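Local coordinates for probable dipeptidase (Pseudomonas aeruginosa, PDB 3B40), which probably acts as a metal-dependent dipeptidase of the M19 membrane dipeptidase family, built on a TIM-barrel fold, at residues F68-M73 against R176-F181; S164-N169 against V211-T216; D89-Q94 against N139-G144; D170-S175 against G189-L194. The protein carries 11 engineered substitutions. All coordinates share one frame; numbering follows the deposited sequence.

Interaction 1: F68-M73 against R176-F181; sequences FGWPEM and RPLPFF
F181 packs the CZ and CE1 end of its ring among W70, P71 and M73. Its CZ lies 3.7 Å from P71 CG, with the proline ring and the phenyl group crossing at about a right angle. M73 reaches the same ring from another direction: its chain is bent at chi2 (-74°) and again at chi3, which folds the methyl CE back to 3.7 Å from F181 CE1. Nearer its backbone, M73 CB sits 3.5 Å from CE2 of F180, whose ring also stacks on F316. The W70 side is looser. W70 CZ3 stands 4.1 Å from F181 CZ and 4.4 Å from L178 CD1, and this indole is partly exposed. The polar edge of W70 turns to its own segment, where NE1 donates to E72 OE1 (2.9 Å) in the ring plane but from above the carboxylate plane. P71 centres an inverse gamma turn in the loop after strand 62-68, and its partner loop follows strand 160-162, so the contact joins two loops of the TIM-barrel fold. Its side-chain contacts are apolar and no hydrogen bond joins the segments, so shape fit and hydrophobic burial probably dominate.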
loop_
_atom_site.group_PDB
_atom_site.type_symbol
_atom_site.label_atom_id
_atom_site.label_comp_id
_atom_site.label_asym_id
_atom_site.label_seq_id
_atom_site.Cartn_x
_atom_site.Cartn_y
_atom_site.Cartn_z
ATOM N N PHE A 68 -0.473 0.396 11.574
ATOM C CA PHE A 68 -1.055 1.619 11.001
ATOM C C PHE A 68 -1.933 2.311 12.038
ATOM O O PHE A 68 -2.676 1.645 12.781
ATOM C CB PHE A 68 -1.905 1.248 9.775
ATOM C CG PHE A 68 -2.629 2.415 9.141
ATOM C CD1 PHE A 68 -1.986 3.217 8.215
ATOM C CD2 PHE A 68 -3.980 2.678 9.438
ATOM C CE1 PHE A 68 -2.649 4.302 7.615
ATOM C CE2 PHE A 68 -4.649 3.768 8.841
ATOM C CZ PHE A 68 -3.970 4.573 7.931
ATOM N N GLY A 69 -1.814 3.636 12.113
ATOM C CA GLY A 69 -2.829 4.471 12.747
ATOM C C GLY A 69 -2.943 5.773 11.963
ATOM O O GLY A 69 -2.009 6.156 11.251
ATOM N N TRP A 70 -4.089 6.445 12.082
ATOM C CA TRP A 70 -4.298 7.759 11.470
ATOM C C TRP A 70 -5.436 8.496 12.184
ATOM O O TRP A 70 -6.046 7.916 13.090
ATOM C CB TRP A 70 -4.571 7.586 9.964
ATOM C CG TRP A 70 -5.967 7.270 9.630
ATOM C CD1 TRP A 70 -6.780 6.351 10.235
ATOM C CD2 TRP A 70 -6.729 7.864 8.588
ATOM N NE1 TRP A 70 -8.014 6.335 9.620
ATOM C CE2 TRP A 70 -8.008 7.262 8.607
ATOM C CE3 TRP A 70 -6.450 8.849 7.616
ATOM C CZ2 TRP A 70 -9.024 7.628 7.699
ATOM C CZ3 TRP A 70 -7.462 9.214 6.719
ATOM C CH2 TRP A 70 -8.723 8.589 6.759
ATOM N N PRO A 71 -5.715 9.779 11.808
ATOM C CA PRO A 71 -6.757 10.571 12.490
ATOM C C PRO A 71 -8.166 10.202 12.012
ATOM O O PRO A 71 -8.847 11.015 11.368
ATOM C CB PRO A 71 -6.416 12.034 12.115
ATOM C CG PRO A 71 -5.102 11.967 11.291
ATOM C CD PRO A 71 -5.062 10.561 10.744
ATOM N N GLU A 72 -8.555 8.964 12.310
ATOM C CA GLU A 72 -9.867 8.399 12.021
ATOM C C GLU A 72 -11.021 9.347 12.353
ATOM O O GLU A 72 -11.136 9.824 13.483
ATOM C CB GLU A 72 -10.032 7.060 12.777
ATOM C CG GLU A 72 -11.310 6.291 12.434
ATOM C CD GLU A 72 -11.425 5.977 10.949
ATOM O OE1 GLU A 72 -10.589 5.186 10.456
ATOM O OE2 GLU A 72 -12.353 6.503 10.275
ATOM N N MET A 73 -11.858 9.620 11.354
ATOM C CA MET A 73 -13.035 10.479 11.536
ATOM C C MET A 73 -14.349 9.696 11.627
ATOM O O MET A 73 -15.354 10.230 12.107
ATOM C CB MET A 73 -13.129 11.542 10.421
ATOM C CG MET A 73 -13.469 11.032 9.011
ATOM S SD MET A 73 -12.138 10.154 8.126
ATOM C CE MET A 73 -10.955 11.493 7.949
ATOM N N ARG A 176 -1.795 13.323 -0.968
ATOM C CA ARG A 176 -3.245 13.534 -0.839
ATOM C C ARG A 176 -3.539 14.296 0.431
ATOM O O ARG A 176 -4.005 13.695 1.420
ATOM C CB ARG A 176 -3.981 12.192 -0.848
ATOM C CG ARG A 176 -4.060 11.567 -2.248
ATOM C CD ARG A 176 -4.891 10.293 -2.207
ATOM N NE ARG A 176 -4.191 9.205 -1.512
ATOM C CZ ARG A 176 -4.661 7.963 -1.392
ATOM N NH1 ARG A 176 -3.946 7.035 -0.744
ATOM N NH2 ARG A 176 -5.854 7.649 -1.913
ATOM N N PRO A 177 -3.252 15.613 0.422
ATOM C CA PRO A 177 -3.632 16.452 1.559
ATOM C C PRO A 177 -5.158 16.431 1.719
ATOM O O PRO A 177 -5.905 16.465 0.713
ATOM C CB PRO A 177 -3.121 17.878 1.183
ATOM C CG PRO A 177 -2.732 17.846 -0.250
ATOM C CD PRO A 177 -2.621 16.380 -0.684
ATOM N N LEU A 178 -5.617 16.310 2.960
ATOM C CA LEU A 178 -7.059 16.350 3.200
ATOM C C LEU A 178 -7.571 17.681 3.731
ATOM O O LEU A 178 -7.167 18.119 4.825
ATOM C CB LEU A 178 -7.479 15.309 4.217
ATOM C CG LEU A 178 -7.529 13.842 3.847
ATOM C CD1 LEU A 178 -8.363 13.158 4.950
ATOM C CD2 LEU A 178 -8.140 13.663 2.451
ATOM N N PRO A 179 -8.539 18.272 3.015
ATOM C CA PRO A 179 -9.127 19.532 3.460
ATOM C C PRO A 179 -9.905 19.385 4.774
ATOM O O PRO A 179 -9.996 20.336 5.536
ATOM C CB PRO A 179 -10.044 19.919 2.309
ATOM C CG PRO A 179 -10.390 18.653 1.637
ATOM C CD PRO A 179 -9.153 17.783 1.768
ATOM N N PHE A 180 -10.417 18.190 5.053
ATOM C CA PHE A 180 -10.986 17.878 6.379
ATOM C C PHE A 180 -9.992 18.025 7.561
ATOM O O PHE A 180 -10.412 18.293 8.700
ATOM C CB PHE A 180 -11.586 16.470 6.359
ATOM C CG PHE A 180 -12.500 16.184 7.522
ATOM C CD1 PHE A 180 -13.732 16.837 7.637
ATOM C CD2 PHE A 180 -12.146 15.238 8.475
ATOM C CE1 PHE A 180 -14.609 16.575 8.730
ATOM C CE2 PHE A 180 -13.007 14.967 9.572
ATOM C CZ PHE A 180 -14.239 15.627 9.688
ATOM N N PHE A 181 -8.691 17.843 7.300
ATOM C CA PHE A 181 -7.624 18.037 8.319
ATOM C C PHE A 181 -7.033 19.465 8.277
ATOM O O PHE A 181 -6.021 19.758 8.925
ATOM C CB PHE A 181 -6.476 17.044 8.077
ATOM C CG PHE A 181 -6.854 15.584 8.252
ATOM C CD1 PHE A 181 -8.034 15.217 8.909
ATOM C CD2 PHE A 181 -5.980 14.571 7.802
ATOM C CE1 PHE A 181 -8.363 13.850 9.069
ATOM C CE2 PHE A 181 -6.292 13.219 7.955
ATOM C CZ PHE A 181 -7.490 12.854 8.593
#

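Interaction 2: S164-N169 against V211-T216; sequences SYVGNN and VSQMST. Engineered in segment 164-169: S164 (natural residue Asn).
Q213 and Y165 run side by side and point the same way, the amide plane tilted 31° from the phenol ring. The glutamine gets there by a sharp bend at chi2 (-98°), which lays its amide alongside the tyrosine, NE2 3.6 Å from Y165 CD1. Y165 carries CG opposite its backbone N (chi1 -169°); its CB points away from the other segment, yet CD1 still lies beside the amide. The far end of each side chain is held elsewhere: Y165 OH bonds D362, and Q213 OE1 takes a hydrogen bond from R176 NH1. Both segments are loops following neighbouring parallel strands of the TIM barrel, 160-162 and 208-210, and the second folds into a type II beta turn from V211 to M214. Q213 occupies the third position of that turn with positive phi, and its CB is directed at the S164 carbonyl, 3.4 Å from S164 O. S164, an engineered residue, places OG beside its own backbone N and 3.2 Å from M214 CG. A water also bridges the two backbones, accepting from S164 N at 3.0 Å and donating to S212 O at 2.6 Å.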
loop_
_atom_site.group_PDB
_atom_site.type_symbol
_atom_site.label_atom_id
_atom_site.label_comp_id
_atom_site.label_asym_id
_atom_site.label_seq_id
_atom_site.Cartn_x
_atom_site.Cartn_y
_atom_site.Cartn_z
ATOM N N SER A 164 3.975 8.203 4.998
ATOM C CA SER A 164 2.708 8.854 4.694
ATOM C C SER A 164 1.549 7.937 4.536
ATOM O O SER A 164 1.711 6.771 4.222
ATOM C CB SER A 164 2.812 9.696 3.419
ATOM O OG SER A 164 3.800 10.696 3.540
ATOM N N TYR A 165 0.372 8.494 4.789
ATOM C CA TYR A 165 -0.885 7.991 4.284
ATOM C C TYR A 165 -1.605 9.195 3.637
ATOM O O TYR A 165 -0.954 10.161 3.193
ATOM C CB TYR A 165 -1.686 7.344 5.428
ATOM C CG TYR A 165 -2.908 6.553 5.020
ATOM C CD1 TYR A 165 -2.806 5.374 4.251
ATOM C CD2 TYR A 165 -4.174 6.969 5.424
ATOM C CE1 TYR A 165 -3.974 4.632 3.884
ATOM C CE2 TYR A 165 -5.318 6.271 5.048
ATOM C CZ TYR A 165 -5.216 5.094 4.292
ATOM O OH TYR A 165 -6.370 4.408 3.969
ATOM N N VAL A 166 -2.921 9.119 3.529
ATOM C CA VAL A 166 -3.775 10.297 3.270
ATOM C C VAL A 166 -3.616 11.306 4.434
ATOM O O VAL A 166 -3.575 10.910 5.607
ATOM C CB VAL A 166 -5.263 9.845 3.103
ATOM C CG1 VAL A 166 -6.170 11.033 2.896
ATOM C CG2 VAL A 166 -5.414 8.913 1.901
ATOM N N GLY A 167 -3.491 12.597 4.120
ATOM C CA GLY A 167 -3.321 13.629 5.142
ATOM C C GLY A 167 -1.846 13.960 5.331
ATOM O O GLY A 167 -1.007 13.070 5.334
ATOM N N ASN A 168 -1.514 15.242 5.437
ATOM C CA ASN A 168 -0.144 15.637 5.760
ATOM C C ASN A 168 0.156 15.198 7.174
ATOM O O ASN A 168 -0.761 15.035 7.978
ATOM C CB ASN A 168 0.026 17.162 5.689
ATOM C CG ASN A 168 -0.035 17.714 4.265
ATOM O OD1 ASN A 168 0.248 17.013 3.297
ATOM N ND2 ASN A 168 -0.365 19.005 4.137
ATOM N N ASN A 169 1.431 15.014 7.501
ATOM C CA ASN A 169 1.799 14.885 8.911
ATOM C C ASN A 169 3.085 15.672 9.158
ATOM O O ASN A 169 3.632 16.280 8.217
ATOM C CB ASN A 169 1.932 13.391 9.327
ATOM C CG ASN A 169 3.060 12.694 8.622
ATOM O OD1 ASN A 169 4.245 13.084 8.757
ATOM N ND2 ASN A 169 2.726 11.647 7.866
ATOM N N VAL A 211 7.997 4.838 0.032
ATOM C CA VAL A 211 7.597 6.135 -0.442
ATOM C C VAL A 211 6.165 6.209 -0.999
ATOM O O VAL A 211 5.733 7.283 -1.376
ATOM C CB VAL A 211 8.613 6.731 -1.479
ATOM C CG1 VAL A 211 10.023 6.774 -0.865
ATOM C CG2 VAL A 211 8.590 5.920 -2.761
ATOM N N SER A 212 5.432 5.097 -1.036
ATOM C CA SER A 212 4.031 5.154 -1.497
ATOM C C SER A 212 3.261 6.081 -0.550
ATOM O O SER A 212 3.468 5.988 0.652
ATOM C CB SER A 212 3.390 3.759 -1.517
ATOM O OG SER A 212 3.856 3.011 -2.632
ATOM N N GLN A 213 2.428 6.980 -1.110
ATOM C CA GLN A 213 1.552 7.926 -0.370
ATOM C C GLN A 213 2.193 9.312 -0.101
ATOM O O GLN A 213 1.493 10.289 0.174
ATOM C CB GLN A 213 1.009 7.329 0.942
ATOM C CG GLN A 213 0.258 5.938 0.865
ATOM C CD GLN A 213 -1.250 6.008 0.831
ATOM O OE1 GLN A 213 -1.839 7.091 0.868
ATOM N NE2 GLN A 213 -1.914 4.814 0.772
ATOM N N MET A 214 3.524 9.370 -0.143
ATOM C CA MET A 214 4.303 10.578 0.110
ATOM C C MET A 214 4.185 11.547 -1.074
ATOM O O MET A 214 4.119 11.114 -2.213
ATOM C CB MET A 214 5.789 10.187 0.283
ATOM C CG MET A 214 6.092 9.439 1.622
ATOM S SD MET A 214 7.837 8.986 1.934
ATOM C CE MET A 214 8.556 10.524 2.456
ATOM N N SER A 215 4.198 12.855 -0.809
ATOM C CA SER A 215 4.242 13.872 -1.863
ATOM C C SER A 215 5.500 13.684 -2.745
ATOM O O SER A 215 6.473 12.988 -2.353
ATOM C CB SER A 215 4.217 15.279 -1.240
ATOM O OG SER A 215 5.508 15.636 -0.812
ATOM N N THR A 216 5.478 14.275 -3.930
ATOM C CA THR A 216 6.618 14.208 -4.852
ATOM C C THR A 216 7.893 14.808 -4.298
ATOM O O THR A 216 8.962 14.203 -4.420
ATOM C CB THR A 216 6.281 14.830 -6.213
ATOM O OG1 THR A 216 5.274 14.004 -6.823
ATOM C CG2 THR A 216 7.539 14.858 -7.143
HETATM O O HOH W 1 4.915 6.348 2.814
#

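Interaction 3: D89-Q94 against N139-G144; sequences DEARHQ and NAYPLG. With CA (calcium ion), chain F.
R92 sets off with CG beside its backbone N (chi1 -69°) and then stays extended as far as NE, a course that carries the guanidinium from the helix flank to the carbonyl of P142. NE lies 2.8 Å from P142 O, but the N-H...O angle is only 117° and the bond is weak. A water extends this polar link, 2.7 Å from R92 NH2 and 2.6 Å from L143 O, again by weak hydrogen bonds. With chi1 of 175°, CG opposite the backbone N, Y141 brings its ring edge to A91, whose CB meets CE2 at 3.6 Å near the ring plane. P142 supports the same methyl, CG to A91 CB 3.9 Å. Helix 87-108 is thereby seated on the short 3-10 turn 141-143 that follows strand 131-138 of the barrel. D89, pointing away from that turn, chelates a calcium ion through both carboxylate oxygens, and H93, one helical turn on, adds NE2 at 2.6 Å; of these two segments, only the helix supplies calcium ligands. The chemistry of the contact implies a buried apolar seat at A91 with a weak, water-assisted polar link at R92, on the exposed side.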
loop_
_atom_site.group_PDB
_atom_site.type_symbol
_atom_site.label_atom_id
_atom_site.label_comp_id
_atom_site.label_asym_id
_atom_site.label_seq_id
_atom_site.Cartn_x
_atom_site.Cartn_y
_atom_site.Cartn_z
ATOM N N ASP A 89 -3.216 10.032 20.133
ATOM C CA ASP A 89 -3.171 8.898 21.047
ATOM C C ASP A 89 -4.081 7.768 20.570
ATOM O O ASP A 89 -3.763 6.592 20.736
ATOM C CB ASP A 89 -3.527 9.302 22.476
ATOM C CG ASP A 89 -3.282 8.174 23.461
ATOM O OD1 ASP A 89 -2.095 7.765 23.631
ATOM O OD2 ASP A 89 -4.279 7.677 24.043
ATOM N N GLU A 90 -5.206 8.126 19.972
ATOM C CA GLU A 90 -6.097 7.123 19.383
ATOM C C GLU A 90 -5.408 6.357 18.257
ATOM O O GLU A 90 -5.513 5.137 18.170
ATOM C CB GLU A 90 -7.367 7.768 18.844
ATOM C CG GLU A 90 -8.469 6.748 18.582
ATOM C CD GLU A 90 -8.953 6.083 19.872
ATOM O OE1 GLU A 90 -9.083 6.805 20.890
ATOM O OE2 GLU A 90 -9.179 4.845 19.875
ATOM N N ALA A 91 -4.708 7.095 17.395
ATOM C CA ALA A 91 -3.953 6.523 16.294
ATOM C C ALA A 91 -2.897 5.552 16.837
ATOM O O ALA A 91 -2.650 4.513 16.233
ATOM C CB ALA A 91 -3.325 7.639 15.429
ATOM N N ARG A 92 -2.326 5.869 18.004
ATOM C CA ARG A 92 -1.383 4.967 18.709
ATOM C C ARG A 92 -2.045 3.681 19.216
ATOM O O ARG A 92 -1.466 2.596 19.149
ATOM C CB ARG A 92 -0.718 5.674 19.875
ATOM C CG ARG A 92 0.263 6.760 19.480
ATOM C CD ARG A 92 1.119 7.201 20.693
ATOM N NE ARG A 92 1.927 8.352 20.300
ATOM C CZ ARG A 92 1.775 9.588 20.774
ATOM N NH1 ARG A 92 0.874 9.844 21.732
ATOM N NH2 ARG A 92 2.558 10.553 20.312
ATOM N N HIS A 93 -3.266 3.807 19.718
ATOM C CA HIS A 93 -4.078 2.637 20.053
ATOM C C HIS A 93 -4.366 1.733 18.842
ATOM O O HIS A 93 -4.328 0.528 18.970
ATOM C CB HIS A 93 -5.383 3.075 20.702
ATOM C CG HIS A 93 -5.199 3.725 22.039
ATOM N ND1 HIS A 93 -6.200 4.444 22.662
ATOM C CD2 HIS A 93 -4.127 3.776 22.866
ATOM C CE1 HIS A 93 -5.752 4.903 23.816
ATOM N NE2 HIS A 93 -4.497 4.514 23.963
ATOM N N GLN A 94 -4.629 2.326 17.683
ATOM C CA GLN A 94 -4.816 1.585 16.421
ATOM C C GLN A 94 -3.535 0.781 16.077
ATOM O O GLN A 94 -3.625 -0.382 15.661
ATOM C CB GLN A 94 -5.185 2.526 15.262
ATOM C CG GLN A 94 -6.505 3.310 15.422
ATOM C CD GLN A 94 -6.595 4.598 14.570
ATOM O OE1 GLN A 94 -6.014 4.703 13.482
ATOM N NE2 GLN A 94 -7.341 5.586 15.078
ATOM N N ASN A 139 2.608 5.470 8.016
ATOM C CA ASN A 139 2.114 6.757 8.560
ATOM C C ASN A 139 2.874 7.232 9.811
ATOM O O ASN A 139 2.808 6.593 10.877
ATOM C CB ASN A 139 0.627 6.694 8.864
ATOM C CG ASN A 139 -0.017 8.071 8.968
ATOM O OD1 ASN A 139 0.577 9.094 8.606
ATOM N ND2 ASN A 139 -1.262 8.086 9.410
ATOM N N ALA A 140 3.589 8.349 9.691
ATOM C CA ALA A 140 4.325 8.908 10.841
ATOM C C ALA A 140 3.425 9.646 11.849
ATOM O O ALA A 140 3.873 9.971 12.948
ATOM C CB ALA A 140 5.428 9.841 10.350
ATOM N N TYR A 141 2.170 9.920 11.467
ATOM C CA TYR A 141 1.221 10.626 12.341
ATOM C C TYR A 141 1.171 10.116 13.807
ATOM O O TYR A 141 1.315 10.911 14.733
ATOM C CB TYR A 141 -0.171 10.679 11.701
ATOM C CG TYR A 141 -1.229 11.284 12.606
ATOM C CD1 TYR A 141 -1.360 12.681 12.723
ATOM C CD2 TYR A 141 -2.104 10.467 13.350
ATOM C CE1 TYR A 141 -2.324 13.250 13.555
ATOM C CE2 TYR A 141 -3.073 11.042 14.199
ATOM C CZ TYR A 141 -3.173 12.424 14.284
ATOM O OH TYR A 141 -4.121 12.991 15.102
ATOM N N PRO A 142 0.996 8.797 14.041
ATOM C CA PRO A 142 0.949 8.370 15.451
ATOM C C PRO A 142 2.219 8.630 16.282
ATOM O O PRO A 142 2.155 8.603 17.523
ATOM C CB PRO A 142 0.737 6.868 15.351
ATOM C CG PRO A 142 0.196 6.623 13.972
ATOM C CD PRO A 142 0.805 7.664 13.113
ATOM N N LEU A 143 3.356 8.887 15.629
ATOM C CA LEU A 143 4.638 8.913 16.335
ATOM C C LEU A 143 4.994 10.269 16.964
ATOM O O LEU A 143 5.947 10.338 17.740
ATOM C CB LEU A 143 5.795 8.443 15.435
ATOM C CG LEU A 143 5.721 7.173 14.576
ATOM C CD1 LEU A 143 7.075 6.935 13.887
ATOM C CD2 LEU A 143 5.314 5.982 15.439
ATOM N N GLY A 144 4.278 11.339 16.623
ATOM C CA GLY A 144 4.591 12.658 17.200
ATOM C C GLY A 144 5.980 13.111 16.774
ATOM O O GLY A 144 6.391 12.829 15.648
HETATM CA CA CA F . -2.813 5.956 25.379
HETATM O O HOH W 2 4.928 9.409 19.982
#

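Interaction 4: D170-S175 against G189-L194; sequences DWADSS and GGLSPL. Engineered in segment 170-175: A172 (natural residue Ser).
D173 sends its carboxylate to the backbone of G190, while S192 sends its hydroxyl the other way, to D170 O. D173 points its CB toward the glycine pair, and with CG beside its own backbone N (chi1 -61°) its OD2 receives G190 N at 2.9 Å, approached from above the carboxylate plane. The other carboxylate oxygen, OD1, bonds L188 N, so the side chain gathers the loop backbone on two fronts. At the far end S192 turns OG between its backbone N and carbonyl carbon (chi1 67°), where it donates to D170 O at 2.7 Å, in the carbonyl plane and on a lone pair. Between them the backbones form a single antiparallel beta bridge centred on A172 and L191, a non-hydrogen-bonded pair. The flanking bonds are D173 N to G190 O, 3.0 Å and nearly along the C=O axis, and S192 N to W171 O, 3.2 Å with the donor well above the carbonyl plane. S192 is also the N-cap of helix 193-205, its OG accepting from G195 N, so the bridge leads straight into the barrel helix. L191 sets out away from the other segment, but its CD2 branch packs 3.8 Å from CB of A172, an engineered residue, while W171, whose CB points away, lays its indole against A198 of the same helix. At G190 (phi 124°) a CB would collide with the carbonyl O of G189.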
loop_
_atom_site.group_PDB
_atom_site.type_symbol
_atom_site.label_atom_id
_atom_site.label_comp_id
_atom_site.label_asym_id
_atom_site.label_seq_id
_atom_site.Cartn_x
_atom_site.Cartn_y
_atom_site.Cartn_z
ATOM N N ASP A 170 3.552 15.685 10.410
ATOM C CA ASP A 170 4.674 16.561 10.806
ATOM C C ASP A 170 6.056 16.122 10.326
ATOM O O ASP A 170 7.018 16.852 10.480
ATOM C CB ASP A 170 4.702 16.767 12.321
ATOM C CG ASP A 170 3.464 17.503 12.818
ATOM O OD1 ASP A 170 2.865 18.293 12.061
ATOM O OD2 ASP A 170 3.082 17.281 13.955
ATOM N N TRP A 171 6.141 14.936 9.748
ATOM C CA TRP A 171 7.391 14.394 9.172
ATOM C C TRP A 171 7.475 14.542 7.645
ATOM O O TRP A 171 8.552 14.743 7.090
ATOM C CB TRP A 171 7.491 12.905 9.524
ATOM C CG TRP A 171 7.813 12.616 10.967
ATOM C CD1 TRP A 171 7.580 13.435 12.049
ATOM C CD2 TRP A 171 8.469 11.444 11.491
ATOM N NE1 TRP A 171 8.017 12.819 13.214
ATOM C CE2 TRP A 171 8.559 11.598 12.898
ATOM C CE3 TRP A 171 8.956 10.270 10.912
ATOM C CZ2 TRP A 171 9.137 10.621 13.732
ATOM C CZ3 TRP A 171 9.524 9.298 11.739
ATOM C CH2 TRP A 171 9.612 9.482 13.131
ATOM N N ALA A 172 6.336 14.403 6.971
ATOM C CA ALA A 172 6.312 14.382 5.512
ATOM C C ALA A 172 4.972 14.891 5.001
ATOM O O ALA A 172 3.922 14.578 5.595
ATOM C CB ALA A 172 6.516 12.942 5.034
ATOM N N ASP A 173 5.001 15.623 3.886
ATOM C CA ASP A 173 3.769 15.983 3.140
ATOM C C ASP A 173 3.193 14.767 2.402
ATOM O O ASP A 173 3.935 13.934 1.877
ATOM C CB ASP A 173 4.016 17.075 2.093
ATOM C CG ASP A 173 4.515 18.403 2.691
ATOM O OD1 ASP A 173 4.231 18.716 3.874
ATOM O OD2 ASP A 173 5.207 19.146 1.952
ATOM N N SER A 174 1.872 14.719 2.291
ATOM C CA SER A 174 1.239 13.624 1.594
ATOM C C SER A 174 0.977 14.020 0.130
ATOM O O SER A 174 0.891 15.198 -0.191
ATOM C CB SER A 174 -0.057 13.234 2.308
ATOM O OG SER A 174 -0.810 12.295 1.544
ATOM N N SER A 175 0.851 13.038 -0.749
ATOM C CA SER A 175 0.372 13.312 -2.102
ATOM C C SER A 175 -1.133 13.638 -2.085
ATOM O O SER A 175 -1.685 14.166 -3.058
ATOM C CB SER A 175 0.670 12.126 -3.018
ATOM O OG SER A 175 -0.034 10.929 -2.631
ATOM N N GLY A 189 7.094 21.579 2.261
ATOM C CA GLY A 189 8.060 21.518 1.153
ATOM C C GLY A 189 8.734 20.153 0.946
ATOM O O GLY A 189 9.818 20.056 0.349
ATOM N N GLY A 190 8.081 19.086 1.402
ATOM C CA GLY A 190 8.634 17.719 1.276
ATOM C C GLY A 190 8.700 17.111 2.663
ATOM O O GLY A 190 7.649 16.840 3.259
ATOM N N LEU A 191 9.924 16.958 3.187
ATOM C CA LEU A 191 10.169 16.569 4.590
ATOM C C LEU A 191 10.467 17.743 5.559
ATOM O O LEU A 191 11.095 18.735 5.173
ATOM C CB LEU A 191 11.320 15.585 4.666
ATOM C CG LEU A 191 11.250 14.352 3.751
ATOM C CD1 LEU A 191 12.563 13.659 3.821
ATOM C CD2 LEU A 191 10.155 13.398 4.193
ATOM N N SER A 192 10.035 17.602 6.821
ATOM C CA SER A 192 10.438 18.526 7.882
ATOM C C SER A 192 11.866 18.167 8.281
ATOM O O SER A 192 12.394 17.129 7.832
ATOM C CB SER A 192 9.488 18.422 9.085
ATOM O OG SER A 192 9.586 17.152 9.743
ATOM N N PRO A 193 12.513 19.008 9.111
ATOM C CA PRO A 193 13.817 18.593 9.643
ATOM C C PRO A 193 13.804 17.222 10.365
ATOM O O PRO A 193 14.727 16.431 10.197
ATOM C CB PRO A 193 14.183 19.759 10.575
ATOM C CG PRO A 193 13.514 20.950 9.882
ATOM C CD PRO A 193 12.169 20.386 9.541
ATOM N N LEU A 194 12.756 16.933 11.137
ATOM C CA LEU A 194 12.666 15.626 11.789
ATOM C C LEU A 194 12.436 14.479 10.766
ATOM O O LEU A 194 13.012 13.390 10.922
ATOM C CB LEU A 194 11.632 15.649 12.928
ATOM C CG LEU A 194 12.109 15.845 14.388
ATOM C CD1 LEU A 194 13.089 16.997 14.591
ATOM C CD2 LEU A 194 10.926 16.022 15.339
#

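All four contacts tie together loops and two helices of the barrel. Interactions 2 and 4 lie closest, their centres about 8 Å apart: S215 N meets D173 O at 2.9 Å, and S174 OG meets Y165 O at 2.7 Å. Segment 170-175 runs on from 164-169 and into 176-181, and interaction 1 touches interaction 2 where R176 O meets G167 N at 3.0 Å. Side chains sew interaction 1 to interaction 3, N139 ND2 to G69 O at 2.8 Å and Q94 OE1 to W70 N at 2.9 Å. The W171 indole links interactions 4 and 3, CE3 lying 3.6 Å from A140 CB. Only interaction 3 holds a calcium ion, at D89 and H93.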